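Local coordinates for protein HTP-2 (Caenorhabditis elegans, PDB 4TZM) that binds a closure motif of the axis protein HTP-3 through its HORMA domain and probably helps to assemble the meiotic chromosome axis, at residues A[37-42]-A[238-243]; A[93-98]-A[209-214]; A[104-109]-A[126-131]; A[157-162]-A[232-237]. All blocks are in the same frame, centred on the assembly; numbering follows the deposited sequence.

In the fold
All four contacts lie in one HORMA domain. Interaction 3 is the most deeply placed: two neighbouring strands joined by backbone bonds, with apolar side chains turned to the helices. Interaction 1, also buried, sets helix 35-56 against strand 240-248, the next neighbour of strand 123-133, through a serine, a histidine and a methionine. Interaction 4 shares the 228-235/240-248 turn with interaction 1, but is only partly buried and rests on an arginine bonded to one loop carbonyl, with leucine and tyrosine packing. Interaction 2 packs helix 84-102 on the loop 209-214 without a hydrogen bond, beside the bound peptide, and touches interaction 3: A96 on L105 and I108, I211 on L105, F209 on F104.

Interaction 1 (A[37-42]-A[238-243]); sequences RSSNFM and GHHAAH
G238 and H239, in the turn just before strand 240-248, open this buried HORMA-domain contact with helix 35-56. The CA atoms of G238 and S38 are 5.3 Å apart. At H239 the backbone N donates to S38 OG at 2.9 Å, with an N-H...O angle of 157°. The H239 ring turns an edge to S38 CB. H240 comes next and brings its ring to the helix. Its ND1 meets the same S38 OG at 2.7 Å, near the ring plane, in a hydrogen bond whose donor is open. One hydroxyl thus serves two successive residues. The S38 OG lies opposite its own backbone N (chi1 165°), which carries it out toward the strand. S39 CB touches H240 CE1, while S39 OG bonds to T100. A leucine in place of H240 has no ring nitrogen, so S38 OG would probably be left with the H239 N bond alone on this side, and S39 CB would lose the ring it rests on. A241 points its methyl from the helix to strand 123-133, and only its backbone meets M42. The M42 chain bends at chi2 (-52°). Its CE reaches H240 CB at 3.5 Å and ends 3.8 Å from A242 CB.

Interaction 2 (A[93-98]-A[209-214]); sequences LRAAGD and FRIDGF
I211 and A95 carry the contact between helix 84-102 and the loop that leads into strand 214-217. From I211 CB, which faces the helix, two branches part. The CG2 methyl stands opposite the backbone N and does the touching. It lies 3.6 Å from A95 CB and also 3.6 Å from A95 O, and it comes within 3.8 Å of A96 N. It therefore rests on both the methyl and the backbone of one helical turn. The CG1 branch lies opposite the carbonyl carbon (chi1 -61°) and extends on to CD1, which points to L105 of strand 105-113. The backbone N of I211 is bonded to Y201 OH.

I211 to F214 form a type II beta turn, closed by F214 N to I211 O at 3.1 Å. G213 sits in its third position with a positive phi (104°), where a side chain would be jammed against the carbonyl before it. The turn brings D212 O to 3.3 Å from A95 CB. It also places the F214 ring near the helix, with CE1 4.4 Å from A96 CB.

As in Mad2, this part of the HORMA fold is probably the safety belt wrapped round a closure motif: F214 pairs with the bound peptide in an antiparallel ladder, and F209 O accepts from one of its basic side chains. R210 NH1 donates to F214 O at 3.2 Å, from above the carbonyl plane.

Several polar groups of the loop, among them I211 N, F214 N and F209 O, bond elsewhere. No hydrogen bond or ion pair joins the two segments. Methyl groups pack on each other and on backbone carbonyls, so fit rather than directed bonds holds them.

Interaction 3 (A[104-109]-A[126-131]); sequences FLKEIS and SMKFIY
L105 O accepts the hydroxyl of Y131 at 2.6 Å, the shortest hydrogen bond between these two strands. The OH lies in the carbonyl plane, on a lone pair, and L105 O lies at the edge of the Y131 ring. Strands 105-113 and 123-133 form an antiparallel beta hairpin in the HORMA domain sheet.

The pairing is regular from E107 onward. I108 and M127 are a hydrogen-bonded pair, with I108 N to M127 O at 3.1 Å and M127 N to I108 O at 3.0 Å. E107 with K128 and S109 with S126 are non-hydrogen-bonded pairs. F129 N donates to K106 O at 2.8 Å. On the other edge of strand 105-113, K106 and E107 both face K200, a classic beta bulge.

The two sheet faces differ. I108, M127 and F129 turn toward helix 35-56, where I46 and F50 meet them. The F129 ring receives I108 CG2 at its edge, and L105 CD2 crosses it at an angle, 3.8 Å from F129 CE1. On the other face E107 (chi2 -176°) and K128 (chi2 172°) run out straight, side by side and pointing the same way, which lays CG of one against CG of the other. E107 OE1 lies 3.3 Å from K128 CE, but it stays 4.3 Å from K128 NZ, beyond a salt bridge. The positive charge nearby would probably still help to stabilise the carboxylate. E107 OE2 bonds to Y221 OH and also touches S126 CB. A water accepts weakly from K106 NZ and donates to F129 O at 3.1 Å.

Interaction 4 (A[157-162]-A[232-237]); sequences AQLRYE and IGHLRP
Y161 and R236 bring the two backbones to 5.8 Å, CA to CA, where the irregular chain after helix 153-158 passes the end of strand 228-235. R236 has the largest share of the contact. Its CG lies opposite the backbone N (chi1 -176°), and the chain then bends at chi2 (53°) along the backbone of L159 and R160. NE donates to L159 O at 2.8 Å. The bond is not straight, and the oxygen is tilted from the guanidinium plane. NH2 adds a weak bond to the same oxygen. NH1 turns back to P237 O at 2.9 Å, with the oxygen close to that plane. Y161 N sits over the centre of one guanidinium face, and NH2 also bonds to G136 O. F132 makes a cation-pi contact.

The Y161 ring presents its edge to R236 O, with CD1 at 3.5 Å, and CD1 also touches P237 C. L159 CD2 lies 3.4 Å from H234 CD2, the two side chains crossing at about a right angle. A water links E162 N to R236 O. A methionine in place of R236 has no N-H to give, and L159 O would probably be left without its mate, like P237 O and G136 O.

Through L159 O, R236 ties this chain to the turn of the C-terminal hairpin 228-235/240-248, whose second strand pairs with strand 123-133, consistent with closed HORMA domains such as Mad2.

Interaction 1 (A[37-42]-A[238-243])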
loop_
_atom_site.group_PDB
_atom_site.type_symbol
_atom_site.label_atom_id
_atom_site.label_comp_id
_atom_site.label_asym_id
_atom_site.label_seq_id
_atom_site.Cartn_x
_atom_site.Cartn_y
_atom_site.Cartn_z
ATOM N N ARG A 37 -5.422 10.266 -11.995
ATOM C CA ARG A 37 -6.225 9.120 -11.585
ATOM C C ARG A 37 -5.358 7.885 -11.323
ATOM O O ARG A 37 -5.756 6.987 -10.582
ATOM C CB ARG A 37 -7.303 8.825 -12.631
ATOM C CG ARG A 37 -8.600 9.586 -12.372
ATOM C CD ARG A 37 -9.661 9.318 -13.427
ATOM N NE ARG A 37 -9.362 9.984 -14.691
ATOM C CZ ARG A 37 -10.190 10.025 -15.730
ATOM N NH1 ARG A 37 -11.376 9.436 -15.660
ATOM N NH2 ARG A 37 -9.833 10.655 -16.842
ATOM N N SER A 38 -4.171 7.855 -11.921
ATOM C CA SER A 38 -3.183 6.817 -11.635
ATOM C C SER A 38 -2.692 6.969 -10.203
ATOM O O SER A 38 -2.429 5.986 -9.500
ATOM C CB SER A 38 -2.009 6.909 -12.611
ATOM O OG SER A 38 -0.898 6.153 -12.162
ATOM N N SER A 39 -2.579 8.228 -9.794
ATOM C CA SER A 39 -2.124 8.616 -8.471
ATOM C C SER A 39 -3.247 8.459 -7.447
ATOM O O SER A 39 -3.017 8.037 -6.311
ATOM C CB SER A 39 -1.627 10.060 -8.500
ATOM O OG SER A 39 -0.932 10.377 -7.313
ATOM N N ASN A 40 -4.466 8.797 -7.859
ATOM C CA ASN A 40 -5.629 8.588 -7.011
ATOM C C ASN A 40 -5.817 7.114 -6.726
ATOM O O ASN A 40 -6.298 6.735 -5.658
ATOM C CB ASN A 40 -6.890 9.160 -7.658
ATOM C CG ASN A 40 -6.947 10.669 -7.577
ATOM O OD1 ASN A 40 -6.383 11.263 -6.664
ATOM N ND2 ASN A 40 -7.625 11.299 -8.533
ATOM N N PHE A 41 -5.438 6.273 -7.683
ATOM C CA PHE A 41 -5.558 4.849 -7.457
ATOM C C PHE A 41 -4.588 4.368 -6.375
ATOM O O PHE A 41 -4.954 3.549 -5.540
ATOM C CB PHE A 41 -5.330 4.051 -8.743
ATOM C CG PHE A 41 -5.278 2.578 -8.501
ATOM C CD1 PHE A 41 -6.444 1.848 -8.380
ATOM C CD2 PHE A 41 -4.066 1.933 -8.324
ATOM C CE1 PHE A 41 -6.405 0.495 -8.120
ATOM C CE2 PHE A 41 -4.021 0.586 -8.063
ATOM C CZ PHE A 41 -5.193 -0.136 -7.960
ATOM N N MET A 42 -3.352 4.863 -6.393
ATOM C CA MET A 42 -2.360 4.438 -5.405
ATOM C C MET A 42 -2.790 4.831 -3.991
ATOM O O MET A 42 -2.563 4.092 -3.034
ATOM C CB MET A 42 -0.983 5.037 -5.714
ATOM C CG MET A 42 -0.318 4.504 -6.978
ATOM S SD MET A 42 -0.237 2.702 -7.028
ATOM C CE MET A 42 1.229 2.455 -8.014
ATOM N N GLY A 238 -1.382 3.777 -14.757
ATOM C CA GLY A 238 -0.832 4.539 -15.863
ATOM C C GLY A 238 0.557 5.124 -15.669
ATOM O O GLY A 238 1.383 5.072 -16.580
ATOM N N HIS A 239 0.832 5.689 -14.499
ATOM C CA HIS A 239 2.054 6.473 -14.349
ATOM C C HIS A 239 2.809 6.178 -13.065
ATOM O O HIS A 239 3.750 6.889 -12.710
ATOM C CB HIS A 239 1.716 7.964 -14.439
ATOM C CG HIS A 239 1.049 8.339 -15.725
ATOM N ND1 HIS A 239 1.726 8.915 -16.775
ATOM C CD2 HIS A 239 -0.230 8.182 -16.139
ATOM C CE1 HIS A 239 0.890 9.114 -17.778
ATOM N NE2 HIS A 239 -0.303 8.678 -17.420
ATOM N N HIS A 240 2.406 5.117 -12.379
ATOM C CA HIS A 240 3.032 4.750 -11.122
ATOM C C HIS A 240 3.169 3.240 -11.027
ATOM O O HIS A 240 2.490 2.502 -11.741
ATOM C CB HIS A 240 2.215 5.268 -9.933
ATOM C CG HIS A 240 1.986 6.746 -9.947
ATOM N ND1 HIS A 240 1.030 7.342 -10.740
ATOM C CD2 HIS A 240 2.595 7.752 -9.272
ATOM C CE1 HIS A 240 1.057 8.653 -10.554
ATOM N NE2 HIS A 240 1.999 8.924 -9.667
ATOM N N ALA A 241 4.054 2.787 -10.148
ATOM C CA ALA A 241 4.163 1.371 -9.832
ATOM C C ALA A 241 4.434 1.203 -8.344
ATOM O O ALA A 241 5.088 2.045 -7.728
ATOM C CB ALA A 241 5.258 0.707 -10.663
ATOM N N ALA A 242 3.920 0.119 -7.772
ATOM C CA ALA A 242 4.143 -0.180 -6.367
ATOM C C ALA A 242 4.547 -1.643 -6.180
ATOM O O ALA A 242 4.080 -2.522 -6.909
ATOM C CB ALA A 242 2.900 0.136 -5.556
ATOM N N HIS A 243 5.425 -1.899 -5.214
ATOM C CA HIS A 243 5.826 -3.263 -4.886
ATOM C C HIS A 243 5.566 -3.555 -3.408
ATOM O O HIS A 243 6.111 -2.881 -2.530
ATOM C CB HIS A 243 7.298 -3.488 -5.217
ATOM C CG HIS A 243 7.741 -4.907 -5.048
ATOM N ND1 HIS A 243 8.668 -5.286 -4.102
ATOM C CD2 HIS A 243 7.380 -6.037 -5.698
ATOM C CE1 HIS A 243 8.865 -6.592 -4.183
ATOM N NE2 HIS A 243 8.093 -7.070 -5.141
#

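Interaction 2 (A[93-98]-A[209-214])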
loop_
_atom_site.group_PDB
_atom_site.type_symbol
_atom_site.label_atom_id
_atom_site.label_comp_id
_atom_site.label_asym_id
_atom_site.label_seq_id
_atom_site.Cartn_x
_atom_site.Cartn_y
_atom_site.Cartn_z
ATOM N N LEU A 93 -2.673 7.415 6.269
ATOM C CA LEU A 93 -2.546 6.724 4.997
ATOM C C LEU A 93 -2.869 7.646 3.829
ATOM O O LEU A 93 -2.277 7.524 2.761
ATOM C CB LEU A 93 -3.451 5.492 4.968
ATOM C CG LEU A 93 -3.161 4.493 6.084
ATOM C CD1 LEU A 93 -4.137 3.327 6.030
ATOM C CD2 LEU A 93 -1.721 4.011 5.989
ATOM N N ARG A 94 -3.796 8.579 4.041
ATOM C CA ARG A 94 -4.192 9.515 2.993
ATOM C C ARG A 94 -3.081 10.529 2.751
ATOM O O ARG A 94 -2.808 10.907 1.609
ATOM C CB ARG A 94 -5.491 10.231 3.363
ATOM C CG ARG A 94 -5.926 11.288 2.355
ATOM C CD ARG A 94 -6.366 10.655 1.039
ATOM N NE ARG A 94 -6.663 11.655 0.014
ATOM C CZ ARG A 94 -7.815 12.315 -0.075
ATOM N NH1 ARG A 94 -8.782 12.088 0.806
ATOM N NH2 ARG A 94 -7.998 13.208 -1.040
ATOM N N ALA A 95 -2.440 10.962 3.833
ATOM C CA ALA A 95 -1.329 11.903 3.735
ATOM C C ALA A 95 -0.176 11.303 2.942
ATOM O O ALA A 95 0.411 11.970 2.094
ATOM C CB ALA A 95 -0.855 12.319 5.121
ATOM N N ALA A 96 0.149 10.047 3.231
ATOM C CA ALA A 96 1.236 9.360 2.544
ATOM C C ALA A 96 0.882 9.152 1.076
ATOM O O ALA A 96 1.717 9.341 0.189
ATOM C CB ALA A 96 1.536 8.035 3.215
ATOM N N GLY A 97 -0.369 8.773 0.831
ATOM C CA GLY A 97 -0.886 8.654 -0.518
ATOM C C GLY A 97 -0.857 9.954 -1.301
ATOM O O GLY A 97 -0.569 9.951 -2.499
ATOM N N ASP A 98 -1.152 11.071 -0.642
ATOM C CA ASP A 98 -1.155 12.361 -1.331
ATOM C C ASP A 98 0.241 12.719 -1.821
ATOM O O ASP A 98 0.399 13.458 -2.791
ATOM C CB ASP A 98 -1.694 13.472 -0.427
ATOM C CG ASP A 98 -3.212 13.477 -0.346
ATOM O OD1 ASP A 98 -3.865 13.016 -1.304
ATOM O OD2 ASP A 98 -3.754 13.947 0.677
ATOM N N PHE A 209 9.060 20.269 2.589
ATOM C CA PHE A 209 7.901 19.405 2.392
ATOM C C PHE A 209 7.898 18.281 3.418
ATOM O O PHE A 209 8.848 17.507 3.504
ATOM C CB PHE A 209 7.883 18.820 0.977
ATOM C CG PHE A 209 6.783 17.815 0.755
ATOM C CD1 PHE A 209 5.506 18.233 0.415
ATOM C CD2 PHE A 209 7.023 16.454 0.898
ATOM C CE1 PHE A 209 4.487 17.312 0.216
ATOM C CE2 PHE A 209 6.009 15.528 0.702
ATOM C CZ PHE A 209 4.739 15.958 0.360
ATOM N N ARG A 210 6.824 18.190 4.193
ATOM C CA ARG A 210 6.695 17.123 5.174
ATOM C C ARG A 210 5.301 16.525 5.109
ATOM O O ARG A 210 4.310 17.243 4.977
ATOM C CB ARG A 210 6.989 17.636 6.584
ATOM C CG ARG A 210 6.968 16.552 7.650
ATOM C CD ARG A 210 7.189 17.129 9.038
ATOM N NE ARG A 210 6.134 18.063 9.420
ATOM C CZ ARG A 210 4.998 17.706 10.010
ATOM N NH1 ARG A 210 4.762 16.429 10.283
ATOM N NH2 ARG A 210 4.094 18.623 10.325
ATOM N N ILE A 211 5.225 15.204 5.191
ATOM C CA ILE A 211 3.938 14.540 5.145
ATOM C C ILE A 211 3.246 14.678 6.502
ATOM O O ILE A 211 3.849 14.433 7.552
ATOM C CB ILE A 211 4.097 13.069 4.731
ATOM C CG1 ILE A 211 4.708 13.013 3.323
ATOM C CG2 ILE A 211 2.757 12.351 4.762
ATOM C CD1 ILE A 211 5.131 11.640 2.878
ATOM N N ASP A 212 1.988 15.112 6.468
ATOM C CA ASP A 212 1.236 15.373 7.687
ATOM C C ASP A 212 1.052 14.094 8.495
ATOM O O ASP A 212 0.560 13.088 7.983
ATOM C CB ASP A 212 -0.125 15.993 7.361
ATOM C CG ASP A 212 -0.743 16.715 8.554
ATOM O OD1 ASP A 212 0.018 17.208 9.416
ATOM O OD2 ASP A 212 -1.988 16.800 8.632
ATOM N N GLY A 213 1.457 14.138 9.760
ATOM C CA GLY A 213 1.306 13.001 10.646
ATOM C C GLY A 213 2.613 12.268 10.864
ATOM O O GLY A 213 2.725 11.434 11.760
ATOM N N PHE A 214 3.605 12.586 10.041
ATOM C CA PHE A 214 4.901 11.921 10.109
ATOM C C PHE A 214 6.006 12.901 10.490
ATOM O O PHE A 214 6.408 13.746 9.686
ATOM C CB PHE A 214 5.236 11.255 8.770
ATOM C CG PHE A 214 4.305 10.132 8.387
ATOM C CD1 PHE A 214 3.100 10.392 7.751
ATOM C CD2 PHE A 214 4.649 8.812 8.644
ATOM C CE1 PHE A 214 2.250 9.357 7.390
ATOM C CE2 PHE A 214 3.806 7.773 8.285
ATOM C CZ PHE A 214 2.605 8.045 7.659
#

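Interaction 3 (A[104-109]-A[126-131])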
loop_
_atom_site.group_PDB
_atom_site.type_symbol
_atom_site.label_atom_id
_atom_site.label_comp_id
_atom_site.label_asym_id
_atom_site.label_seq_id
_atom_site.Cartn_x
_atom_site.Cartn_y
_atom_site.Cartn_z
ATOM N N PHE A 104 6.871 12.281 -4.171
ATOM C CA PHE A 104 7.880 12.437 -3.125
ATOM C C PHE A 104 8.011 11.218 -2.217
ATOM O O PHE A 104 8.945 11.136 -1.417
ATOM C CB PHE A 104 7.565 13.670 -2.272
ATOM C CG PHE A 104 7.687 14.973 -3.013
ATOM C CD1 PHE A 104 8.411 15.057 -4.197
ATOM C CD2 PHE A 104 7.086 16.120 -2.521
ATOM C CE1 PHE A 104 8.524 16.260 -4.877
ATOM C CE2 PHE A 104 7.194 17.325 -3.195
ATOM C CZ PHE A 104 7.914 17.395 -4.373
ATOM N N LEU A 105 7.083 10.276 -2.338
ATOM C CA LEU A 105 7.075 9.101 -1.469
ATOM C C LEU A 105 7.801 7.913 -2.098
ATOM O O LEU A 105 7.413 7.437 -3.163
ATOM C CB LEU A 105 5.638 8.701 -1.125
ATOM C CG LEU A 105 5.536 7.529 -0.150
ATOM C CD1 LEU A 105 6.042 7.946 1.222
ATOM C CD2 LEU A 105 4.110 7.007 -0.075
ATOM N N LYS A 106 8.846 7.433 -1.426
ATOM C CA LYS A 106 9.622 6.286 -1.900
ATOM C C LYS A 106 9.044 4.961 -1.392
ATOM O O LYS A 106 8.824 4.024 -2.166
ATOM C CB LYS A 106 11.088 6.425 -1.468
ATOM C CG LYS A 106 11.957 5.200 -1.729
ATOM C CD LYS A 106 12.189 4.963 -3.215
ATOM C CE LYS A 106 13.146 3.795 -3.448
ATOM N NZ LYS A 106 12.665 2.523 -2.831
ATOM N N GLU A 107 8.789 4.898 -0.090
ATOM C CA GLU A 107 8.278 3.691 0.546
ATOM C C GLU A 107 7.470 4.025 1.791
ATOM O O GLU A 107 7.896 4.842 2.603
ATOM C CB GLU A 107 9.428 2.757 0.928
ATOM C CG GLU A 107 8.996 1.581 1.795
ATOM C CD GLU A 107 10.152 0.704 2.243
ATOM O OE1 GLU A 107 11.285 0.897 1.753
ATOM O OE2 GLU A 107 9.926 -0.183 3.092
ATOM N N ILE A 108 6.306 3.403 1.948
ATOM C CA ILE A 108 5.613 3.454 3.231
ATOM C C ILE A 108 5.492 2.044 3.802
ATOM O O ILE A 108 5.071 1.111 3.113
ATOM C CB ILE A 108 4.216 4.112 3.128
ATOM C CG1 ILE A 108 3.497 4.010 4.475
ATOM C CG2 ILE A 108 3.387 3.486 2.016
ATOM C CD1 ILE A 108 2.193 4.764 4.546
ATOM N N SER A 109 5.887 1.888 5.061
ATOM C CA SER A 109 5.897 0.573 5.684
ATOM C C SER A 109 5.135 0.535 7.000
ATOM O O SER A 109 5.198 1.472 7.804
ATOM C CB SER A 109 7.337 0.106 5.911
ATOM O OG SER A 109 7.980 -0.168 4.680
ATOM N N SER A 126 5.771 -3.640 3.566
ATOM C CA SER A 126 6.299 -2.477 2.858
ATOM C C SER A 126 5.687 -2.296 1.474
ATOM O O SER A 126 5.432 -3.267 0.758
ATOM C CB SER A 126 7.820 -2.581 2.735
ATOM O OG SER A 126 8.197 -3.733 2.005
ATOM N N MET A 127 5.447 -1.042 1.110
ATOM C CA MET A 127 4.981 -0.704 -0.229
ATOM C C MET A 127 5.927 0.322 -0.858
ATOM O O MET A 127 5.932 1.492 -0.476
ATOM C CB MET A 127 3.544 -0.171 -0.186
ATOM C CG MET A 127 2.876 -0.075 -1.554
ATOM S SD MET A 127 1.111 0.319 -1.487
ATOM C CE MET A 127 0.545 -0.826 -0.234
ATOM N N LYS A 128 6.733 -0.131 -1.815
ATOM C CA LYS A 128 7.730 0.724 -2.455
ATOM C C LYS A 128 7.245 1.199 -3.816
ATOM O O LYS A 128 6.606 0.451 -4.552
ATOM C CB LYS A 128 9.061 -0.015 -2.600
ATOM C CG LYS A 128 9.684 -0.439 -1.278
ATOM C CD LYS A 128 10.898 -1.329 -1.494
ATOM C CE LYS A 128 11.529 -1.734 -0.171
ATOM N NZ LYS A 128 12.721 -2.611 -0.349
ATOM N N PHE A 129 7.565 2.443 -4.155
ATOM C CA PHE A 129 6.980 3.068 -5.331
ATOM C C PHE A 129 7.997 3.382 -6.431
ATOM O O PHE A 129 9.192 3.540 -6.175
ATOM C CB PHE A 129 6.232 4.343 -4.914
ATOM C CG PHE A 129 5.012 4.074 -4.073
ATOM C CD1 PHE A 129 5.107 3.974 -2.691
ATOM C CD2 PHE A 129 3.769 3.904 -4.667
ATOM C CE1 PHE A 129 3.984 3.714 -1.918
ATOM C CE2 PHE A 129 2.643 3.646 -3.902
ATOM C CZ PHE A 129 2.752 3.550 -2.527
ATOM N N ILE A 130 7.502 3.434 -7.663
ATOM C CA ILE A 130 8.282 3.874 -8.810
ATOM C C ILE A 130 7.450 4.883 -9.576
ATOM O O ILE A 130 6.260 4.669 -9.802
ATOM C CB ILE A 130 8.666 2.708 -9.746
ATOM C CG1 ILE A 130 9.446 1.636 -8.985
ATOM C CG2 ILE A 130 9.480 3.215 -10.937
ATOM C CD1 ILE A 130 9.719 0.386 -9.794
ATOM N N TYR A 131 8.072 5.987 -9.966
ATOM C CA TYR A 131 7.372 7.027 -10.695
ATOM C C TYR A 131 7.807 7.009 -12.155
ATOM O O TYR A 131 8.980 6.799 -12.454
ATOM C CB TYR A 131 7.631 8.385 -10.038
ATOM C CG TYR A 131 7.105 8.433 -8.621
ATOM C CD1 TYR A 131 5.770 8.720 -8.370
ATOM C CD2 TYR A 131 7.931 8.155 -7.535
ATOM C CE1 TYR A 131 5.275 8.749 -7.082
ATOM C CE2 TYR A 131 7.440 8.181 -6.241
ATOM C CZ TYR A 131 6.110 8.480 -6.021
ATOM O OH TYR A 131 5.605 8.511 -4.737
HETATM O O HOH W 1 11.216 1.289 -5.576
#

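Interaction 4 (A[157-162]-A[232-237])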
loop_
_atom_site.group_PDB
_atom_site.type_symbol
_atom_site.label_atom_id
_atom_site.label_comp_id
_atom_site.label_asym_id
_atom_site.label_seq_id
_atom_site.Cartn_x
_atom_site.Cartn_y
_atom_site.Cartn_z
ATOM N N ALA A 157 10.357 -1.677 -13.098
ATOM C CA ALA A 157 10.571 -0.484 -13.913
ATOM C C ALA A 157 10.269 -0.768 -15.379
ATOM O O ALA A 157 9.747 0.089 -16.093
ATOM C CB ALA A 157 11.996 0.023 -13.754
ATOM N N GLN A 158 10.600 -1.978 -15.817
ATOM C CA GLN A 158 10.359 -2.402 -17.192
ATOM C C GLN A 158 8.892 -2.760 -17.429
ATOM O O GLN A 158 8.441 -2.832 -18.572
ATOM C CB GLN A 158 11.242 -3.604 -17.546
ATOM C CG GLN A 158 12.738 -3.316 -17.631
ATOM C CD GLN A 158 13.537 -4.519 -18.116
ATOM O OE1 GLN A 158 13.280 -5.657 -17.717
ATOM N NE2 GLN A 158 14.507 -4.270 -18.990
ATOM N N LEU A 159 8.152 -2.988 -16.347
ATOM C CA LEU A 159 6.764 -3.433 -16.451
ATOM C C LEU A 159 5.849 -2.381 -17.079
ATOM O O LEU A 159 5.796 -1.237 -16.630
ATOM C CB LEU A 159 6.224 -3.823 -15.075
ATOM C CG LEU A 159 4.797 -4.365 -15.133
ATOM C CD1 LEU A 159 4.725 -5.542 -16.094
ATOM C CD2 LEU A 159 4.313 -4.762 -13.755
ATOM N N ARG A 160 5.121 -2.792 -18.114
ATOM C CA ARG A 160 4.253 -1.905 -18.883
ATOM C C ARG A 160 2.899 -1.696 -18.217
ATOM O O ARG A 160 2.432 -2.542 -17.456
ATOM C CB ARG A 160 4.022 -2.476 -20.281
ATOM C CG ARG A 160 4.569 -1.658 -21.439
ATOM C CD ARG A 160 4.103 -2.267 -22.759
ATOM N NE ARG A 160 5.035 -2.038 -23.861
ATOM C CZ ARG A 160 4.933 -2.624 -25.052
ATOM N NH1 ARG A 160 3.940 -3.471 -25.288
ATOM N NH2 ARG A 160 5.820 -2.370 -26.005
ATOM N N TYR A 161 2.263 -0.569 -18.520
ATOM C CA TYR A 161 0.867 -0.382 -18.152
ATOM C C TYR A 161 0.002 -1.134 -19.160
ATOM O O TYR A 161 0.067 -0.872 -20.359
ATOM C CB TYR A 161 0.493 1.104 -18.100
ATOM C CG TYR A 161 -0.998 1.326 -18.135
ATOM C CD1 TYR A 161 -1.783 1.055 -17.024
ATOM C CD2 TYR A 161 -1.624 1.795 -19.283
ATOM C CE1 TYR A 161 -3.150 1.249 -17.052
ATOM C CE2 TYR A 161 -2.992 1.992 -19.322
ATOM C CZ TYR A 161 -3.748 1.717 -18.204
ATOM O OH TYR A 161 -5.110 1.913 -18.240
ATOM N N GLU A 162 -0.801 -2.073 -18.668
ATOM C CA GLU A 162 -1.526 -2.984 -19.549
ATOM C C GLU A 162 -3.046 -2.839 -19.484
ATOM O O GLU A 162 -3.776 -3.723 -19.935
ATOM C CB GLU A 162 -1.129 -4.434 -19.234
ATOM C CG GLU A 162 0.352 -4.745 -19.425
ATOM C CD GLU A 162 0.766 -4.853 -20.887
ATOM O OE1 GLU A 162 -0.060 -4.553 -21.775
ATOM O OE2 GLU A 162 1.923 -5.250 -21.147
ATOM N N ILE A 232 4.087 -10.036 -1.990
ATOM C CA ILE A 232 2.628 -10.071 -2.012
ATOM C C ILE A 232 2.110 -9.796 -3.417
ATOM O O ILE A 232 1.144 -10.415 -3.869
ATOM C CB ILE A 232 2.019 -9.045 -1.022
ATOM C CG1 ILE A 232 2.207 -9.513 0.420
ATOM C CG2 ILE A 232 0.538 -8.824 -1.289
ATOM C CD1 ILE A 232 3.530 -9.126 1.019
ATOM N N GLY A 233 2.763 -8.863 -4.105
ATOM C CA GLY A 233 2.362 -8.490 -5.447
ATOM C C GLY A 233 2.749 -7.070 -5.818
ATOM O O GLY A 233 3.431 -6.379 -5.060
ATOM N N HIS A 234 2.305 -6.639 -6.994
ATOM C CA HIS A 234 2.627 -5.316 -7.509
ATOM C C HIS A 234 1.405 -4.631 -8.117
ATOM O O HIS A 234 0.361 -5.251 -8.318
ATOM C CB HIS A 234 3.742 -5.410 -8.551
ATOM C CG HIS A 234 3.359 -6.182 -9.775
ATOM N ND1 HIS A 234 3.540 -7.544 -9.884
ATOM C CD2 HIS A 234 2.798 -5.782 -10.940
ATOM C CE1 HIS A 234 3.111 -7.950 -11.066
ATOM N NE2 HIS A 234 2.657 -6.900 -11.726
ATOM N N LEU A 235 1.552 -3.341 -8.400
ATOM C CA LEU A 235 0.505 -2.538 -9.016
ATOM C C LEU A 235 1.133 -1.695 -10.118
ATOM O O LEU A 235 2.210 -1.129 -9.930
ATOM C CB LEU A 235 -0.190 -1.648 -7.974
ATOM C CG LEU A 235 -1.044 -2.350 -6.912
ATOM C CD1 LEU A 235 -1.438 -1.401 -5.783
ATOM C CD2 LEU A 235 -2.283 -2.971 -7.540
ATOM N N ARG A 236 0.479 -1.632 -11.274
ATOM C CA ARG A 236 0.992 -0.840 -12.386
ATOM C C ARG A 236 -0.142 -0.080 -13.063
ATOM O O ARG A 236 -0.643 -0.500 -14.108
ATOM C CB ARG A 236 1.722 -1.735 -13.398
ATOM C CG ARG A 236 2.400 -1.009 -14.577
ATOM C CD ARG A 236 3.336 0.097 -14.112
ATOM N NE ARG A 236 4.268 0.543 -15.149
ATOM C CZ ARG A 236 4.117 1.642 -15.885
ATOM N NH1 ARG A 236 3.057 2.422 -15.718
ATOM N NH2 ARG A 236 5.028 1.964 -16.791
ATOM N N PRO A 237 -0.572 1.038 -12.454
ATOM C CA PRO A 237 -1.483 1.937 -13.164
ATOM C C PRO A 237 -0.742 2.738 -14.233
ATOM O O PRO A 237 0.397 2.406 -14.568
ATOM C CB PRO A 237 -2.025 2.844 -12.057
ATOM C CG PRO A 237 -1.022 2.778 -10.974
ATOM C CD PRO A 237 -0.410 1.412 -11.039
HETATM O O HOH W 2 -0.758 -2.642 -15.626
#